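Local coordinates for uncharacterized protein (Legionella pneumophila subsp. pneumophila, PDB 5T2X), which is of unknown function but belongs to the DUF5630 family and folds as a single, all-helical chain, at residues T45-K48 against Y49-L52; A134-S137 against L138-W141; A161-A164 against C165-H168; A189-L192 against S193-A197; I241-T244 against I245-K249. All coordinates share one frame; numbering follows the deposited sequence.

Overall arrangement
All five contacts are local, each between successive turns of one helix or at its end, so none closes a long loop, and they follow in series without nesting or crossing. From the N terminus, contact 1 lies on helix 43-52, its centre about 43 Å and 48 Å from those of contacts 4 and 5, across the centre of the chain. Contacts 2 and 3 sit near that centre on consecutive helices, 132-147 and 153-167, tied by Y135 CZ lying 3.4 Å from K163 CB. Contact 4 starts helix 191-207 and contact 5 ends helix 237-248; they meet where Y194 CG packs 3.4 Å from G248 CA.

Contact 1. Residues T45-K48 against Y49-L52; sequences TLIK and YTEL
T45-K48 passes without a break into Y49-L52, and the backbone steps back four residues at a time, from Y49 N to T45 O (2.9 Å), T50 N to L46 O, E51 N to I47 O and L52 N to K48 O. Above that ladder T45 and Y49 point the same way. The T45 methyl CG2 sits over one face of the Y49 ring, 3.9 Å from its centroid and 26° off the normal, a CH-pi contact displaced toward the rim; CE1 is nearest at 3.5 Å. With CG2 anti to the backbone N, the hydroxyl OG1 is left to bond D42. This is a turn of helix 43-52 in an all-helical fold: Y49 packs on helix 15-27, L46 on helix 66-76. I47 O takes two firm bonds, T50 OG1 at 2.6 Å and E51 N at 3.2 Å, both from the same face of its plane; T50 chi1 of 63° tucks OG1 between its own N and carbonyl carbon, aiming it back at I47. E51 runs alongside I47, its CG 3.4 Å from I47 O, and reaches K125 with OE2 in a salt bridge. K48 NZ passes 3.8 Å from L52 CD1 on the way to its salt bridge with E15.

Contact 2. Residues A134-S137 against L138-W141; sequences AYNS and LSTW
With chi1 at 65°, S139 turns its hydroxyl OG back over its own backbone toward the preceding turn, at N136 O. L138 is turned otherwise: CG lies anti to the carbonyl carbon (chi1 -78°), folding the chain base back over A134. The S139 OG bond to N136 O is 2.8 Å long, and the hydroxyl stands above the carbonyl plane, 36° out of it, away from the lone pairs. T140 N bonds the same oxygen at 3.2 Å, and from the same face, so N136 O is gripped twice. Behind L138, its N donates to A134 O at 2.7 Å, nearly along the C=O axis, while L138 CB and CG press on that oxygen, CG at 3.3 Å. W141 N bonds S137 O at 3.0 Å, yet the indole leads away from the first segment, with L138 O in plane at its edge and F115 meeting the ring at an angle. Helix 117-128 covers A134, S137 and L138; helix 153-167 covers Y135, L138 and S139. Serine turned back to the carbonyl three residues before it, inside a regular ladder of i to i+4 bonds, is a familiar feature of alpha helices, here in helix 132-147 of an all-helical fold.

Contact 3. Residues A161-A164 against C165-H168; sequences AQKA and CQYH
This is a local contact along the last turn of helix 153-167, where the hydrogen bonding of the helix weakens and K163 and A164 meet Q166, Y167 and H168. Several backbone bonds here are weak. C165 N still bonds A161 O at 3.2 Å, but Q166 N to Q162 O is weak, and so is Y167 N to A164 O. The turn is then closed by H168 N, which reaches A164 O at 2.9 Å. On the outer face the lysine and glutamine chains cross at an angle. K163 bends at chi2 (-66°), which carries CD to 3.7 Å from Q166 NE2 and the ammonium NZ to 3.3 Å from Q166 OE1. That hydrogen bond is far from ideal in direction: NZ lies above the amide carbonyl plane, 37° out of it, so the ammonium sits off the oxygen-nitrogen side of the amide. Next along, the Y167 ring comes obliquely to K163 O, with CD2 at 3.1 Å. H168 brings CB to 3.3 Å from A164 O, and that oxygen lies near the plane of the imidazole, at its edge. Both imidazole nitrogens are satisfied beyond the segments, ND1 by Y86 OH and NE2 by H130 O, which would fix the rotation of the ring. Y167 stacks on H130 and touches the loop residues P88 and L89, while A161, A164 and C165 pack on helix 169-185, and K163 and A164 lean on helix 132-147.

Contact 4. Residues A189-L192 against S193-A197; sequences APSL and SYQEA
Q195 reaches back over the first turn of helix 191-207 onto S191 and L192. Its CB rests beside two carbonyls, 3.6 Å from S191 O and a little further from L192 O. CG comes closer to the first, 3.2 Å from S191 O, and CD stays over the same oxygen. At the tip the amide splits its work: OE1 accepts from S191 OG at 2.8 Å, while NE2 lies 3.9 Å from the methyl CD2 of L192. The chain is extended beyond CG, and S191 OG, anti to its own N (chi1 179°), meets it from the preceding turn, tilted 28° from the amide carbonyl plane. The backbone bond Q195 N to S191 O runs beneath this side-chain link, so the two residues are joined twice. P190 holds the N-cap position, just before the helix. Its carbonyl takes Y194 N at 3.1 Å, and its ring carbon CB packs 3.8 Å from Y194 CE2; Y194 CD2 also comes up to the same oxygen, obliquely to the ring. A water ties the approach to the helix, donating to A189 O at 2.7 Å and also hydrogen-bonded to S193 OG. Helix 191-207 thus starts with a hydroxyl-amide bond between S191 and Q195 and, next to it round the helix, the apolar contact of P190 with Y194. Y194 and S193 face helix 169-185, packing on A184, and Y194 on L181 as well; A197 continues that face against C180. Q195 instead lies against L254 and I258 of helix 252-272.

Contact 5. Residues I241-T244 against I245-K249; sequences ISET and IAKGK
I241-T244 and I245-K249 cover the closing turns of helix 237-248 and the residue beyond, with I245 N bonded to I241 O, A246 N to S242 O, K247 N to E243 O (2.8 Å, N-H...O 167°) and G248 N to T244 O at 3.0 Å. The last of these bends away from the ideal, its donor standing above the carbonyl plane. K249 then leaves the helix with positive phi (54°) and two bonds back into the last turn, a Schellman motif; one of the cluster is K249 N to A246 O, 3.3 Å. Among the side chains, I241 and I245 lie alongside each other, pointing the same way, and meet through the branch methyl of one and the terminal methyl of the other, I241 CG2 to I245 CD1 at 4.1 Å. I245 CG1 folds down to 3.3 Å from I241 O because it stands anti to its own carbonyl carbon. Elsewhere round the helix, E243 and K247 also run side by side, both extended beyond CG. K247 CG lies 3.3 Å from E243 O, and the chain ends in a long salt bridge, K247 NZ to E243 OE2 at 3.9 Å. The hydroxyl of T244 turns back to A240 O. Inward, I241 packs on L201, L202 and R205 of helix 191-207, and I245 on L255 of helix 252-272. The helix is thus two-faced: an apolar side faces its neighbours, while the lysine and glutamate, both exposed, are held at such distance that their attraction is probably a modest one, weakened by solvent.

Contact 1. Residues T45-K48 against Y49-L52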
loop_
_atom_site.group_PDB
_atom_site.type_symbol
_atom_site.label_atom_id
_atom_site.label_comp_id
_atom_site.label_asym_id
_atom_site.label_seq_id
_atom_site.Cartn_x
_atom_site.Cartn_y
_atom_site.Cartn_z
ATOM N N THR A 45 10.839 -15.535 -11.378
ATOM C CA THR A 45 10.392 -16.906 -11.597
ATOM C C THR A 45 9.646 -17.447 -10.383
ATOM O O THR A 45 8.655 -18.172 -10.531
ATOM C CB THR A 45 11.588 -17.794 -11.937
ATOM O OG1 THR A 45 12.318 -17.214 -13.025
ATOM C CG2 THR A 45 11.125 -19.186 -12.336
ATOM N N LEU A 46 10.105 -17.102 -9.176
ATOM C CA LEU A 46 9.421 -17.543 -7.964
ATOM C C LEU A 46 7.979 -17.053 -7.938
ATOM O O LEU A 46 7.049 -17.831 -7.696
ATOM C CB LEU A 46 10.175 -17.054 -6.726
ATOM C CG LEU A 46 9.454 -17.230 -5.384
ATOM C CD1 LEU A 46 9.249 -18.703 -5.057
ATOM C CD2 LEU A 46 10.208 -16.529 -4.263
ATOM N N ILE A 47 7.775 -15.758 -8.188
ATOM C CA ILE A 47 6.424 -15.205 -8.194
ATOM C C ILE A 47 5.593 -15.841 -9.301
ATOM O O ILE A 47 4.415 -16.165 -9.108
ATOM C CB ILE A 47 6.479 -13.672 -8.330
ATOM C CG1 ILE A 47 7.120 -13.056 -7.086
ATOM C CG2 ILE A 47 5.090 -13.102 -8.562
ATOM C CD1 ILE A 47 7.226 -11.553 -7.137
ATOM N N LYS A 48 6.199 -16.043 -10.471
ATOM C CA LYS A 48 5.482 -16.661 -11.581
ATOM C C LYS A 48 5.062 -18.090 -11.255
ATOM O O LYS A 48 4.010 -18.545 -11.718
ATOM C CB LYS A 48 6.348 -16.620 -12.838
ATOM C CG LYS A 48 5.683 -17.162 -14.085
ATOM C CD LYS A 48 6.413 -16.681 -15.325
ATOM C CE LYS A 48 6.136 -17.585 -16.504
ATOM N NZ LYS A 48 6.627 -18.960 -16.225
ATOM N N TYR A 49 5.859 -18.808 -10.461
ATOM C CA TYR A 49 5.475 -20.164 -10.078
ATOM C C TYR A 49 4.286 -20.155 -9.125
ATOM O O TYR A 49 3.398 -21.010 -9.228
ATOM C CB TYR A 49 6.658 -20.899 -9.445
ATOM C CG TYR A 49 7.666 -21.440 -10.437
ATOM C CD1 TYR A 49 7.617 -21.083 -11.779
ATOM C CD2 TYR A 49 8.662 -22.318 -10.029
ATOM C CE1 TYR A 49 8.541 -21.578 -12.686
ATOM C CE2 TYR A 49 9.587 -22.820 -10.927
ATOM C CZ TYR A 49 9.522 -22.447 -12.253
ATOM O OH TYR A 49 10.442 -22.945 -13.146
ATOM N N THR A 50 4.250 -19.200 -8.191
ATOM C CA THR A 50 3.128 -19.125 -7.261
ATOM C C THR A 50 1.827 -18.782 -7.976
ATOM O O THR A 50 0.745 -19.135 -7.493
ATOM C CB THR A 50 3.410 -18.096 -6.162
ATOM O OG1 THR A 50 3.531 -16.790 -6.741
ATOM C CG2 THR A 50 4.693 -18.441 -5.422
ATOM N N GLU A 51 1.905 -18.104 -9.122
ATOM C CA GLU A 51 0.697 -17.768 -9.866
ATOM C C GLU A 51 0.202 -18.932 -10.713
ATOM O O GLU A 51 -1.007 -19.059 -10.936
ATOM C CB GLU A 51 0.946 -16.547 -10.754
ATOM C CG GLU A 51 1.259 -15.273 -9.987
ATOM C CD GLU A 51 1.489 -14.082 -10.899
ATOM O OE1 GLU A 51 1.625 -14.286 -12.123
ATOM O OE2 GLU A 51 1.531 -12.943 -10.390
ATOM N N LEU A 52 1.107 -19.788 -11.182
ATOM C CA LEU A 52 0.747 -20.884 -12.071
ATOM C C LEU A 52 0.441 -22.183 -11.339
ATOM O O LEU A 52 -0.064 -23.120 -11.967
ATOM C CB LEU A 52 1.871 -21.135 -13.081
ATOM C CG LEU A 52 2.139 -20.035 -14.108
ATOM C CD1 LEU A 52 3.300 -20.424 -15.010
ATOM C CD2 LEU A 52 0.886 -19.756 -14.926
#

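Contact 2. Residues A134-S137 against L138-W141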
loop_
_atom_site.group_PDB
_atom_site.type_symbol
_atom_site.label_atom_id
_atom_site.label_comp_id
_atom_site.label_asym_id
_atom_site.label_seq_id
_atom_site.Cartn_x
_atom_site.Cartn_y
_atom_site.Cartn_z
ATOM N N ALA A 134 1.439 1.225 -4.955
ATOM C CA ALA A 134 0.468 1.028 -6.025
ATOM C C ALA A 134 -0.815 1.801 -5.751
ATOM O O ALA A 134 -1.345 2.477 -6.642
ATOM C CB ALA A 134 0.171 -0.461 -6.197
ATOM N N TYR A 135 -1.334 1.708 -4.524
ATOM C CA TYR A 135 -2.533 2.462 -4.168
ATOM C C TYR A 135 -2.307 3.960 -4.326
ATOM O O TYR A 135 -3.194 4.683 -4.795
ATOM C CB TYR A 135 -2.956 2.132 -2.737
ATOM C CG TYR A 135 -3.641 0.791 -2.587
ATOM C CD1 TYR A 135 -4.506 0.319 -3.564
ATOM C CD2 TYR A 135 -3.418 -0.003 -1.467
ATOM C CE1 TYR A 135 -5.137 -0.907 -3.431
ATOM C CE2 TYR A 135 -4.043 -1.231 -1.325
ATOM C CZ TYR A 135 -4.900 -1.678 -2.310
ATOM O OH TYR A 135 -5.525 -2.897 -2.176
ATOM N N ASN A 136 -1.122 4.443 -3.949
ATOM C CA ASN A 136 -0.819 5.862 -4.099
ATOM C C ASN A 136 -0.767 6.259 -5.569
ATOM O O ASN A 136 -1.341 7.279 -5.969
ATOM C CB ASN A 136 0.505 6.190 -3.407
ATOM C CG ASN A 136 0.849 7.663 -3.475
ATOM O OD1 ASN A 136 -0.034 8.519 -3.476
ATOM N ND2 ASN A 136 2.139 7.967 -3.538
ATOM N N SER A 137 -0.087 5.458 -6.391
ATOM C CA SER A 137 0.044 5.787 -7.807
ATOM C C SER A 137 -1.279 5.616 -8.544
ATOM O O SER A 137 -1.606 6.409 -9.434
ATOM C CB SER A 137 1.135 4.924 -8.442
ATOM O OG SER A 137 1.325 5.259 -9.806
ATOM N N LEU A 138 -2.058 4.590 -8.188
ATOM C CA LEU A 138 -3.347 4.386 -8.839
ATOM C C LEU A 138 -4.342 5.484 -8.482
ATOM O O LEU A 138 -5.165 5.864 -9.323
ATOM C CB LEU A 138 -3.917 3.016 -8.476
ATOM C CG LEU A 138 -3.318 1.815 -9.210
ATOM C CD1 LEU A 138 -3.862 0.517 -8.642
ATOM C CD2 LEU A 138 -3.606 1.909 -10.701
ATOM N N SER A 139 -4.292 5.999 -7.251
ATOM C CA SER A 139 -5.185 7.094 -6.883
ATOM C C SER A 139 -4.843 8.369 -7.643
ATOM O O SER A 139 -5.743 9.142 -7.987
ATOM C CB SER A 139 -5.136 7.343 -5.374
ATOM O OG SER A 139 -3.858 7.800 -4.970
ATOM N N THR A 140 -3.557 8.604 -7.913
ATOM C CA THR A 140 -3.179 9.720 -8.774
ATOM C C THR A 140 -3.691 9.512 -10.195
ATOM O O THR A 140 -4.191 10.451 -10.826
ATOM C CB THR A 140 -1.660 9.896 -8.771
ATOM O OG1 THR A 140 -1.218 10.224 -7.448
ATOM C CG2 THR A 140 -1.246 11.005 -9.730
ATOM N N TRP A 141 -3.585 8.284 -10.705
ATOM C CA TRP A 141 -4.081 7.978 -12.044
ATOM C C TRP A 141 -5.578 8.237 -12.150
ATOM O O TRP A 141 -6.047 8.860 -13.108
ATOM C CB TRP A 141 -3.754 6.526 -12.393
ATOM C CG TRP A 141 -4.535 5.974 -13.545
ATOM C CD1 TRP A 141 -4.351 6.250 -14.870
ATOM C CD2 TRP A 141 -5.610 5.028 -13.479
ATOM N NE1 TRP A 141 -5.251 5.544 -15.629
ATOM C CE2 TRP A 141 -6.035 4.785 -14.801
ATOM C CE3 TRP A 141 -6.255 4.365 -12.430
ATOM C CZ2 TRP A 141 -7.077 3.910 -15.101
ATOM C CZ3 TRP A 141 -7.291 3.497 -12.730
ATOM C CH2 TRP A 141 -7.691 3.277 -14.054
#

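Contact 3. Residues A161-A164 against C165-H168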
loop_
_atom_site.group_PDB
_atom_site.type_symbol
_atom_site.label_atom_id
_atom_site.label_comp_id
_atom_site.label_asym_id
_atom_site.label_seq_id
_atom_site.Cartn_x
_atom_site.Cartn_y
_atom_site.Cartn_z
ATOM N N ALA A 161 -7.363 5.088 -2.051
ATOM C CA ALA A 161 -6.880 5.676 -0.806
ATOM C C ALA A 161 -7.489 4.979 0.406
ATOM O O ALA A 161 -6.826 4.829 1.439
ATOM C CB ALA A 161 -7.187 7.172 -0.779
ATOM N N GLN A 162 -8.748 4.546 0.299
ATOM C CA GLN A 162 -9.381 3.831 1.402
ATOM C C GLN A 162 -8.717 2.480 1.634
ATOM O O GLN A 162 -8.552 2.050 2.782
ATOM C CB GLN A 162 -10.874 3.658 1.122
ATOM C CG GLN A 162 -11.615 2.823 2.152
ATOM C CD GLN A 162 -13.111 2.776 1.895
ATOM O OE1 GLN A 162 -13.631 3.507 1.052
ATOM N NE2 GLN A 162 -13.808 1.913 2.624
ATOM N N LYS A 163 -8.332 1.795 0.556
ATOM C CA LYS A 163 -7.608 0.538 0.701
ATOM C C LYS A 163 -6.251 0.750 1.360
ATOM O O LYS A 163 -5.794 -0.107 2.123
ATOM C CB LYS A 163 -7.448 -0.136 -0.662
ATOM C CG LYS A 163 -8.623 -1.016 -1.053
ATOM C CD LYS A 163 -8.729 -2.208 -0.114
ATOM C CE LYS A 163 -9.906 -3.096 -0.466
ATOM N NZ LYS A 163 -10.016 -4.247 0.470
ATOM N N ALA A 164 -5.599 1.884 1.089
ATOM C CA ALA A 164 -4.335 2.173 1.755
ATOM C C ALA A 164 -4.523 2.330 3.259
ATOM O O ALA A 164 -3.608 2.028 4.033
ATOM C CB ALA A 164 -3.700 3.428 1.157
ATOM N N CYS A 165 -5.701 2.790 3.689
ATOM C CA CYS A 165 -5.973 2.913 5.117
ATOM C C CYS A 165 -6.110 1.551 5.784
ATOM O O CYS A 165 -5.817 1.417 6.976
ATOM C CB CYS A 165 -7.244 3.729 5.347
ATOM S SG CYS A 165 -7.167 5.423 4.746
ATOM N N GLN A 166 -6.559 0.536 5.040
ATOM C CA GLN A 166 -6.760 -0.783 5.626
ATOM C C GLN A 166 -5.451 -1.464 5.996
ATOM O O GLN A 166 -5.450 -2.349 6.858
ATOM C CB GLN A 166 -7.537 -1.685 4.665
ATOM C CG GLN A 166 -8.959 -1.246 4.383
ATOM C CD GLN A 166 -9.730 -2.278 3.581
ATOM O OE1 GLN A 166 -9.373 -3.456 3.560
ATOM N NE2 GLN A 166 -10.791 -1.840 2.911
ATOM N N TYR A 167 -4.338 -1.080 5.370
ATOM C CA TYR A 167 -3.097 -1.821 5.527
ATOM C C TYR A 167 -1.880 -0.976 5.875
ATOM O O TYR A 167 -0.855 -1.553 6.253
ATOM C CB TYR A 167 -2.780 -2.610 4.245
ATOM C CG TYR A 167 -3.928 -3.443 3.715
ATOM C CD1 TYR A 167 -4.229 -4.680 4.268
ATOM C CD2 TYR A 167 -4.697 -2.999 2.648
ATOM C CE1 TYR A 167 -5.275 -5.447 3.780
ATOM C CE2 TYR A 167 -5.745 -3.758 2.153
ATOM C CZ TYR A 167 -6.027 -4.981 2.723
ATOM O OH TYR A 167 -7.067 -5.740 2.234
ATOM N N HIS A 168 -1.944 0.355 5.770
ATOM C CA HIS A 168 -0.720 1.145 5.837
ATOM C C HIS A 168 -0.781 2.279 6.857
ATOM O O HIS A 168 -0.026 3.248 6.732
ATOM C CB HIS A 168 -0.366 1.677 4.448
ATOM C CG HIS A 168 -0.123 0.590 3.449
ATOM N ND1 HIS A 168 0.985 -0.229 3.498
ATOM C CD2 HIS A 168 -0.862 0.161 2.398
ATOM C CE1 HIS A 168 0.928 -1.104 2.510
ATOM N NE2 HIS A 168 -0.182 -0.888 1.827
#

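Contact 4. Residues A189-L192 against S193-A197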
loop_
_atom_site.group_PDB
_atom_site.type_symbol
_atom_site.label_atom_id
_atom_site.label_comp_id
_atom_site.label_asym_id
_atom_site.label_seq_id
_atom_site.Cartn_x
_atom_site.Cartn_y
_atom_site.Cartn_z
ATOM N N ALA A 189 -19.507 21.511 -3.789
ATOM C CA ALA A 189 -19.935 21.499 -2.390
ATOM C C ALA A 189 -18.869 20.781 -1.576
ATOM O O ALA A 189 -19.085 19.671 -1.074
ATOM C CB ALA A 189 -21.303 20.832 -2.230
ATOM N N PRO A 190 -17.696 21.401 -1.408
ATOM C CA PRO A 190 -16.534 20.701 -0.854
ATOM C C PRO A 190 -16.568 20.484 0.651
ATOM O O PRO A 190 -15.575 20.005 1.204
ATOM C CB PRO A 190 -15.378 21.640 -1.232
ATOM C CG PRO A 190 -16.002 22.995 -1.203
ATOM C CD PRO A 190 -17.394 22.803 -1.743
ATOM N N SER A 191 -17.671 20.818 1.326
ATOM C CA SER A 191 -17.708 20.714 2.783
ATOM C C SER A 191 -17.510 19.274 3.241
ATOM O O SER A 191 -16.690 18.997 4.125
ATOM C CB SER A 191 -19.028 21.273 3.312
ATOM O OG SER A 191 -19.096 21.158 4.722
ATOM N N LEU A 192 -18.248 18.337 2.640
ATOM C CA LEU A 192 -18.149 16.939 3.047
ATOM C C LEU A 192 -16.751 16.386 2.798
ATOM O O LEU A 192 -16.246 15.577 3.586
ATOM C CB LEU A 192 -19.193 16.100 2.310
ATOM C CG LEU A 192 -20.605 16.092 2.895
ATOM C CD1 LEU A 192 -21.538 15.268 2.023
ATOM C CD2 LEU A 192 -20.583 15.552 4.315
ATOM N N SER A 193 -16.110 16.807 1.707
ATOM C CA SER A 193 -14.763 16.331 1.417
ATOM C C SER A 193 -13.769 16.820 2.463
ATOM O O SER A 193 -12.879 16.070 2.881
ATOM C CB SER A 193 -14.342 16.776 0.017
ATOM O OG SER A 193 -15.281 16.344 -0.953
ATOM N N TYR A 194 -13.908 18.073 2.907
ATOM C CA TYR A 194 -13.009 18.592 3.933
ATOM C C TYR A 194 -13.273 17.937 5.283
ATOM O O TYR A 194 -12.339 17.706 6.060
ATOM C CB TYR A 194 -13.143 20.108 4.038
ATOM C CG TYR A 194 -12.407 20.877 2.961
ATOM C CD1 TYR A 194 -11.019 20.876 2.907
ATOM C CD2 TYR A 194 -13.098 21.621 2.015
ATOM C CE1 TYR A 194 -10.342 21.581 1.931
ATOM C CE2 TYR A 194 -12.428 22.333 1.037
ATOM C CZ TYR A 194 -11.051 22.309 0.999
ATOM O OH TYR A 194 -10.381 23.014 0.025
ATOM N N GLN A 195 -14.539 17.634 5.583
ATOM C CA GLN A 195 -14.855 16.958 6.837
ATOM C C GLN A 195 -14.285 15.546 6.860
ATOM O O GLN A 195 -13.802 15.082 7.899
ATOM C CB GLN A 195 -16.367 16.934 7.056
ATOM C CG GLN A 195 -16.988 18.314 7.201
ATOM C CD GLN A 195 -18.502 18.275 7.185
ATOM O OE1 GLN A 195 -19.154 19.252 6.820
ATOM N NE2 GLN A 195 -19.069 17.141 7.581
ATOM N N GLU A 196 -14.336 14.847 5.722
ATOM C CA GLU A 196 -13.711 13.531 5.637
ATOM C C GLU A 196 -12.191 13.632 5.665
ATOM O O GLU A 196 -11.522 12.734 6.188
ATOM C CB GLU A 196 -14.176 12.808 4.371
ATOM C CG GLU A 196 -15.588 12.251 4.455
ATOM C CD GLU A 196 -15.680 11.024 5.343
ATOM O OE1 GLU A 196 -14.715 10.232 5.367
ATOM O OE2 GLU A 196 -16.715 10.852 6.020
ATOM N N ALA A 197 -11.632 14.710 5.111
ATOM C CA ALA A 197 -10.187 14.903 5.160
ATOM C C ALA A 197 -9.707 15.104 6.591
ATOM O O ALA A 197 -8.658 14.579 6.981
ATOM C CB ALA A 197 -9.784 16.093 4.290
HETATM O O HOH W 1 -17.533 17.451 -0.960
#

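Contact 5. Residues I241-T244 against I245-K249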
loop_
_atom_site.group_PDB
_atom_site.type_symbol
_atom_site.label_atom_id
_atom_site.label_comp_id
_atom_site.label_asym_id
_atom_site.label_seq_id
_atom_site.Cartn_x
_atom_site.Cartn_y
_atom_site.Cartn_z
ATOM N N ILE A 241 -3.935 20.421 10.424
ATOM C CA ILE A 241 -5.267 20.332 11.010
ATOM C C ILE A 241 -5.962 21.686 10.962
ATOM O O ILE A 241 -7.150 21.779 10.629
ATOM C CB ILE A 241 -5.178 19.787 12.448
ATOM C CG1 ILE A 241 -4.640 18.356 12.444
ATOM C CG2 ILE A 241 -6.537 19.846 13.135
ATOM C CD1 ILE A 241 -4.316 17.820 13.821
ATOM N N SER A 242 -5.232 22.759 11.278
ATOM C CA SER A 242 -5.843 24.083 11.313
ATOM C C SER A 242 -6.261 24.543 9.922
ATOM O O SER A 242 -7.332 25.139 9.758
ATOM C CB SER A 242 -4.878 25.085 11.946
ATOM O OG SER A 242 -4.620 24.754 13.301
ATOM N N GLU A 243 -5.435 24.274 8.908
ATOM C CA GLU A 243 -5.775 24.710 7.557
ATOM C C GLU A 243 -6.945 23.921 6.985
ATOM O O GLU A 243 -7.723 24.463 6.191
ATOM C CB GLU A 243 -4.556 24.599 6.642
ATOM C CG GLU A 243 -3.467 25.612 6.950
ATOM C CD GLU A 243 -2.411 25.680 5.867
ATOM O OE1 GLU A 243 -1.372 26.337 6.089
ATOM O OE2 GLU A 243 -2.621 25.078 4.793
ATOM N N THR A 244 -7.089 22.652 7.369
ATOM C CA THR A 244 -8.238 21.874 6.916
ATOM C C THR A 244 -9.533 22.420 7.504
ATOM O O THR A 244 -10.558 22.484 6.815
ATOM C CB THR A 244 -8.056 20.401 7.286
ATOM O OG1 THR A 244 -6.903 19.877 6.615
ATOM C CG2 THR A 244 -9.280 19.588 6.885
ATOM N N ILE A 245 -9.503 22.828 8.774
ATOM C CA ILE A 245 -10.692 23.387 9.407
ATOM C C ILE A 245 -11.029 24.747 8.806
ATOM O O ILE A 245 -12.204 25.088 8.626
ATOM C CB ILE A 245 -10.488 23.467 10.932
ATOM C CG1 ILE A 245 -10.277 22.066 11.506
ATOM C CG2 ILE A 245 -11.670 24.150 11.605
ATOM C CD1 ILE A 245 -9.999 22.045 12.990
ATOM N N ALA A 246 -10.008 25.536 8.467
ATOM C CA ALA A 246 -10.249 26.864 7.911
ATOM C C ALA A 246 -10.731 26.780 6.466
ATOM O O ALA A 246 -11.738 27.400 6.102
ATOM C CB ALA A 246 -8.980 27.710 8.010
ATOM N N LYS A 247 -10.020 26.025 5.623
ATOM C CA LYS A 247 -10.425 25.892 4.225
ATOM C C LYS A 247 -11.803 25.258 4.105
ATOM O O LYS A 247 -12.612 25.664 3.264
ATOM C CB LYS A 247 -9.396 25.068 3.450
ATOM C CG LYS A 247 -8.097 25.794 3.150
ATOM C CD LYS A 247 -7.105 24.889 2.435
ATOM C CE LYS A 247 -5.787 25.603 2.180
ATOM N NZ LYS A 247 -4.785 24.711 1.531
ATOM N N GLY A 248 -12.091 24.263 4.942
ATOM C CA GLY A 248 -13.355 23.559 4.863
ATOM C C GLY A 248 -14.538 24.269 5.475
ATOM O O GLY A 248 -15.668 23.802 5.304
ATOM N N LYS A 249 -14.306 25.378 6.183
ATOM C CA LYS A 249 -15.374 26.121 6.854
ATOM C C LYS A 249 -16.177 25.208 7.775
ATOM O O LYS A 249 -17.390 25.357 7.935
ATOM C CB LYS A 249 -16.289 26.813 5.840
ATOM C CG LYS A 249 -15.577 27.779 4.905
ATOM C CD LYS A 249 -16.570 28.472 3.982
ATOM C CE LYS A 249 -15.882 29.453 3.046
ATOM N NZ LYS A 249 -14.960 28.769 2.100
#